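Local coordinates for plasmid pRiA4b Orf3-like domain-containing protein (Methanosarcina mazei, PDB 2I1S) that is of unknown function but belongs to the plasmid pRiA4b ORF-3-like family, folding as a single chain around a mixed beta sheet, at residues V8-L13 with R25-E30; D109-K114 with E142-V147. One frame throughout, in Å; residues are numbered along the deposited sequence.

Contact 1 of 2, residues V8-L13 with R25-E30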
# COMPACT_ATOMS: atom_id res chain seq x y z
N VAL A 8 6.80 17.37 -3.13
CA VAL A 8 6.56 15.95 -2.88
C VAL A 8 5.47 15.69 -1.80
O VAL A 8 5.36 16.40 -0.80
CB VAL A 8 7.86 15.14 -2.64
CG1 VAL A 8 8.75 15.26 -3.85
CG2 VAL A 8 8.59 15.60 -1.44
N TYR A 9 4.65 14.68 -2.05
CA TYR A 9 3.61 14.25 -1.11
C TYR A 9 4.19 13.20 -0.15
O TYR A 9 4.65 12.15 -0.59
CB TYR A 9 2.43 13.68 -1.91
CG TYR A 9 1.64 14.71 -2.74
CD1 TYR A 9 2.06 16.05 -2.85
CD2 TYR A 9 0.46 14.33 -3.42
CE1 TYR A 9 1.34 16.99 -3.58
CE2 TYR A 9 -0.28 15.26 -4.15
CZ TYR A 9 0.17 16.60 -4.24
OH TYR A 9 -0.55 17.55 -4.99
N HIS A 10 4.17 13.51 1.16
CA HIS A 10 4.51 12.56 2.23
C HIS A 10 3.26 11.76 2.63
O HIS A 10 2.32 12.32 3.26
CB HIS A 10 5.11 13.26 3.45
CG HIS A 10 6.28 14.14 3.12
ND1 HIS A 10 7.45 14.13 3.85
CD2 HIS A 10 6.46 15.07 2.15
CE1 HIS A 10 8.31 15.00 3.34
NE2 HIS A 10 7.73 15.58 2.30
N LEU A 11 3.25 10.48 2.24
CA LEU A 11 2.07 9.61 2.36
C LEU A 11 2.29 8.58 3.44
O LEU A 11 3.38 8.02 3.52
CB LEU A 11 1.83 8.88 1.02
CG LEU A 11 1.53 9.77 -0.19
CD1 LEU A 11 1.37 8.89 -1.45
CD2 LEU A 11 0.30 10.72 -0.00
N LYS A 12 1.30 8.32 4.28
CA LYS A 12 1.34 7.08 5.05
C LYS A 12 0.45 6.05 4.39
O LYS A 12 -0.62 6.38 3.89
CB LYS A 12 0.93 7.28 6.49
CG LYS A 12 1.25 6.09 7.39
CD LYS A 12 0.76 6.36 8.78
CE LYS A 12 0.88 5.08 9.60
NZ LYS A 12 0.23 5.14 10.93
N LEU A 13 0.94 4.81 4.35
CA LEU A 13 0.21 3.66 3.80
C LEU A 13 0.06 2.63 4.89
O LEU A 13 1.07 2.17 5.44
CB LEU A 13 0.97 3.02 2.66
CG LEU A 13 1.59 3.94 1.60
CD1 LEU A 13 2.28 3.11 0.54
CD2 LEU A 13 0.58 4.89 0.99
N ARG A 25 6.01 4.66 5.20
CA ARG A 25 5.91 6.08 4.84
C ARG A 25 6.74 6.29 3.58
O ARG A 25 7.86 5.84 3.50
CB ARG A 25 6.31 7.01 6.03
CG ARG A 25 5.12 7.70 6.65
CD ARG A 25 5.46 8.62 7.84
NE ARG A 25 5.24 7.81 9.01
CZ ARG A 25 4.24 7.90 9.87
NH1 ARG A 25 3.34 8.85 9.82
NH2 ARG A 25 4.17 7.01 10.83
N ILE A 26 6.15 6.89 2.56
CA ILE A 26 6.86 7.15 1.31
C ILE A 26 6.67 8.59 0.88
O ILE A 26 5.65 9.22 1.24
CB ILE A 26 6.42 6.19 0.14
CG1 ILE A 26 4.96 6.47 -0.30
CG2 ILE A 26 6.72 4.71 0.48
CD1 ILE A 26 4.49 5.70 -1.59
N GLN A 27 7.61 9.13 0.11
CA GLN A 27 7.39 10.44 -0.52
C GLN A 27 7.32 10.30 -2.05
O GLN A 27 8.20 9.68 -2.68
CB GLN A 27 8.45 11.44 -0.09
CG GLN A 27 8.56 11.62 1.43
CD GLN A 27 9.73 12.50 1.80
OE1 GLN A 27 10.22 13.26 0.96
NE2 GLN A 27 10.19 12.42 3.06
N VAL A 28 6.29 10.86 -2.66
CA VAL A 28 6.14 10.72 -4.12
C VAL A 28 6.12 12.09 -4.85
O VAL A 28 5.70 13.07 -4.27
CB VAL A 28 4.88 9.86 -4.50
CG1 VAL A 28 5.05 8.44 -4.02
CG2 VAL A 28 3.61 10.45 -3.93
N PRO A 29 6.61 12.14 -6.12
CA PRO A 29 6.43 13.36 -6.90
C PRO A 29 4.97 13.78 -6.94
O PRO A 29 4.07 12.92 -7.08
CB PRO A 29 6.92 12.96 -8.31
CG PRO A 29 7.93 11.88 -8.07
CD PRO A 29 7.36 11.11 -6.89
N GLU A 30 4.74 15.08 -6.81
CA GLU A 30 3.40 15.65 -6.86
C GLU A 30 2.68 15.37 -8.19
O GLU A 30 1.46 15.25 -8.21
CB GLU A 30 3.43 17.17 -6.53
CG GLU A 30 4.18 18.04 -7.57
CD GLU A 30 4.05 19.55 -7.32
OE1 GLU A 30 3.12 19.97 -6.59
OE2 GLU A 30 4.90 20.30 -7.87
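The imidazole of His10 carries the side-chain amide of Gln27 on one face, with the two planes 24° apart and Gln27 CD 3.2 Å above the ring, displaced toward its rim. Gln27 CG completes this stack as a CH-pi contact, 3.8 Å from the ring centroid, while Val8 O lies at the ring's edge in its plane. With nearly the same first torsion on both residues, and Gln27 extended beyond CG, the amide runs alongside the imidazole and settles over its face. On the other side of the sheet Glu30 CA sits over the Tyr9 ring, 4.2 Å from its centroid. The extended methylenes of Lys12 lie over one face of the Arg25 guanidinium; Lys12 NZ is hydrogen-bonded to Gln21 and Arg25 salt-bridged to Glu118, probably easing the closeness of the two positive charges.

Four backbone bonds fix the antiparallel register, the straightest being Leu11 N to Ile26 O (2.9 Å, 175° at the hydrogen). Beside Tyr9, Leu11 CD1 meets Val28 CG2 at 3.7 Å. This beta hairpin is inserted between strands 111-122 and 131-136, and its Leu11, Leu13 and Ile26 side chains pack on helix 34-44.

Contact 2 of 2, residues D109-K114 with E142-V147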
# COMPACT_ATOMS: atom_id res chain seq x y z
N ASP A 109 -8.65 -11.97 -1.77
CA ASP A 109 -8.16 -11.73 -0.41
C ASP A 109 -8.60 -10.37 0.15
O ASP A 109 -8.69 -10.22 1.38
CB ASP A 109 -6.62 -11.86 -0.35
CG ASP A 109 -6.13 -13.31 -0.30
OD1 ASP A 109 -6.89 -14.26 -0.60
OD2 ASP A 109 -4.95 -13.51 0.06
N ASN A 110 -8.84 -9.39 -0.72
CA ASN A 110 -9.41 -8.08 -0.36
C ASN A 110 -8.46 -7.30 0.57
O ASN A 110 -8.80 -6.92 1.70
CB ASN A 110 -10.86 -8.25 0.17
CG ASN A 110 -11.61 -6.88 0.37
OD1 ASN A 110 -11.43 -5.92 -0.39
ND2 ASN A 110 -12.46 -6.82 1.42
N TRP A 111 -7.23 -7.12 0.12
CA TRP A 111 -6.28 -6.29 0.86
C TRP A 111 -6.64 -4.85 0.66
O TRP A 111 -6.87 -4.41 -0.48
CB TRP A 111 -4.83 -6.50 0.36
CG TRP A 111 -4.34 -7.95 0.43
CD1 TRP A 111 -3.93 -8.71 -0.62
CD2 TRP A 111 -4.19 -8.77 1.60
NE1 TRP A 111 -3.56 -9.96 -0.19
CE2 TRP A 111 -3.70 -10.02 1.17
CE3 TRP A 111 -4.44 -8.57 2.98
CZ2 TRP A 111 -3.43 -11.09 2.07
CZ3 TRP A 111 -4.19 -9.62 3.87
CH2 TRP A 111 -3.67 -10.87 3.41
N GLN A 112 -6.63 -4.11 1.76
CA GLN A 112 -6.94 -2.67 1.72
C GLN A 112 -5.86 -1.88 2.36
O GLN A 112 -5.46 -2.14 3.51
CB GLN A 112 -8.27 -2.39 2.39
CG GLN A 112 -9.47 -2.98 1.62
CD GLN A 112 -10.75 -2.82 2.37
OE1 GLN A 112 -10.82 -3.08 3.56
NE2 GLN A 112 -11.78 -2.38 1.68
N VAL A 113 -5.36 -0.91 1.62
CA VAL A 113 -4.35 -0.02 2.12
C VAL A 113 -4.97 1.37 2.27
O VAL A 113 -5.53 1.88 1.31
CB VAL A 113 -3.15 0.03 1.17
CG1 VAL A 113 -2.08 1.04 1.71
CG2 VAL A 113 -2.58 -1.39 0.94
N LYS A 114 -4.89 1.96 3.47
CA LYS A 114 -5.27 3.36 3.69
C LYS A 114 -4.13 4.24 3.22
O LYS A 114 -2.95 3.99 3.54
CB LYS A 114 -5.54 3.68 5.15
CG LYS A 114 -6.80 3.14 5.76
CD LYS A 114 -6.78 3.51 7.28
CE LYS A 114 -8.20 3.68 7.92
NZ LYS A 114 -8.70 2.40 8.51
N GLU A 142 1.58 -12.35 -0.61
CA GLU A 142 0.57 -12.57 -1.60
C GLU A 142 -0.21 -13.86 -1.25
O GLU A 142 0.39 -14.82 -0.81
CB GLU A 142 1.20 -12.63 -3.02
CG GLU A 142 1.74 -11.28 -3.54
CD GLU A 142 0.71 -10.51 -4.38
OE1 GLU A 142 -0.49 -10.84 -4.29
OE2 GLU A 142 1.10 -9.58 -5.16
N ASP A 143 -1.54 -13.81 -1.44
CA ASP A 143 -2.40 -15.00 -1.49
C ASP A 143 -2.62 -15.65 -0.11
O ASP A 143 -3.13 -16.79 0.00
CB ASP A 143 -1.83 -15.99 -2.52
CG ASP A 143 -1.57 -15.35 -3.87
OD1 ASP A 143 -2.46 -14.62 -4.40
OD2 ASP A 143 -0.50 -15.57 -4.44
N SER A 144 -2.25 -14.91 0.94
CA SER A 144 -2.22 -15.45 2.30
C SER A 144 -3.59 -15.53 3.01
O SER A 144 -3.64 -15.79 4.22
CB SER A 144 -1.19 -14.72 3.17
OG SER A 144 -1.58 -13.38 3.41
N GLY A 145 -4.67 -15.26 2.28
CA GLY A 145 -6.03 -15.45 2.78
C GLY A 145 -6.71 -14.22 3.38
O GLY A 145 -7.75 -14.37 4.02
N GLY A 146 -6.17 -13.02 3.16
CA GLY A 146 -6.81 -11.80 3.61
C GLY A 146 -6.39 -11.55 5.05
O GLY A 146 -5.51 -12.24 5.58
N VAL A 147 -6.97 -10.56 5.72
CA VAL A 147 -6.47 -10.24 7.06
C VAL A 147 -6.71 -11.44 7.97
O VAL A 147 -5.82 -11.83 8.75
CB VAL A 147 -6.97 -8.87 7.60
CG1 VAL A 147 -6.50 -7.77 6.70
CG2 VAL A 147 -8.47 -8.80 7.71
O HOH W 1 -5.89 -16.73 -0.67
O HOH W 2 -8.52 -9.04 3.82
O HOH W 3 -2.52 -11.46 -2.55
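Asp109 OD2 accepts the backbone N-H of Gly145 at 2.8 Å, a bond that bends to 147° at the hydrogen and reaches the oxygen from above the carboxylate plane, 49° out of it. The other oxygen, OD1, accepts a hydrogen bond from a water that also donates to Asp143 O, so both oxygens of Asp109 engage the same turn. A second water donates to Asp109 O and accepts from Val147 N, 2.9 Å from it, linking the backbones at Val147, in helix 146-157.

Trp111 lies beneath this polar layer. Chi1 of -57° sets its indole beside its own backbone N, opposite the carbonyl carbon, and carries the six-membered ring under Gly146, whose CA stands 3.6 Å from the centroid. Asp109 CB also lies above the indole, offset toward its rim. Ser144 OG instead meets the ring at its edge, 3.2 Å from Trp111 CZ2, and is itself bonded to Pro141 O. Beyond the ring, Val147 CG1 touches Trp111 CZ3 at 4.1 Å. Trp111 NE1 donates a hydrogen bond to a third water lying in the ring plane, which also accepts from Asp143 N and donates to Glu142 OE1; Trp47 also meets the Trp111 rings.

Backbone shape suits this close approach: Gly146 CA comes within 3.3 Å of Asp109 O, and Gly145 and Gly146 both have positive phi. The donors gathered round Asp109 would probably favour its charged form. A carboxylate and two waters hold the turn to the loop at Asp109, and an indole face and a third water hold it to Trp111 of strand 111-122.

From the N terminus, contact 1 comes first: strand 7-15 turns back into strand 22-29, closing a short hairpin with 11 residues between the paired segments. Contact 2 follows in series, neither nested in the first nor crossing it, and closes a longer excursion of 27 residues that includes most of strand 111-122 and strand 131-136 before reaching helix 146-157. Their centres lie 22 Å apart, on opposite sides of the chain's centre, yet strands 7-15 and 111-122 are neighbours in one sheet, and Leu13 CB packs 3.8 Å from Val113 CG1. Contact 1 thus joins two sheet strands, whereas contact 2 fastens the following helix to the start of strand 111-122.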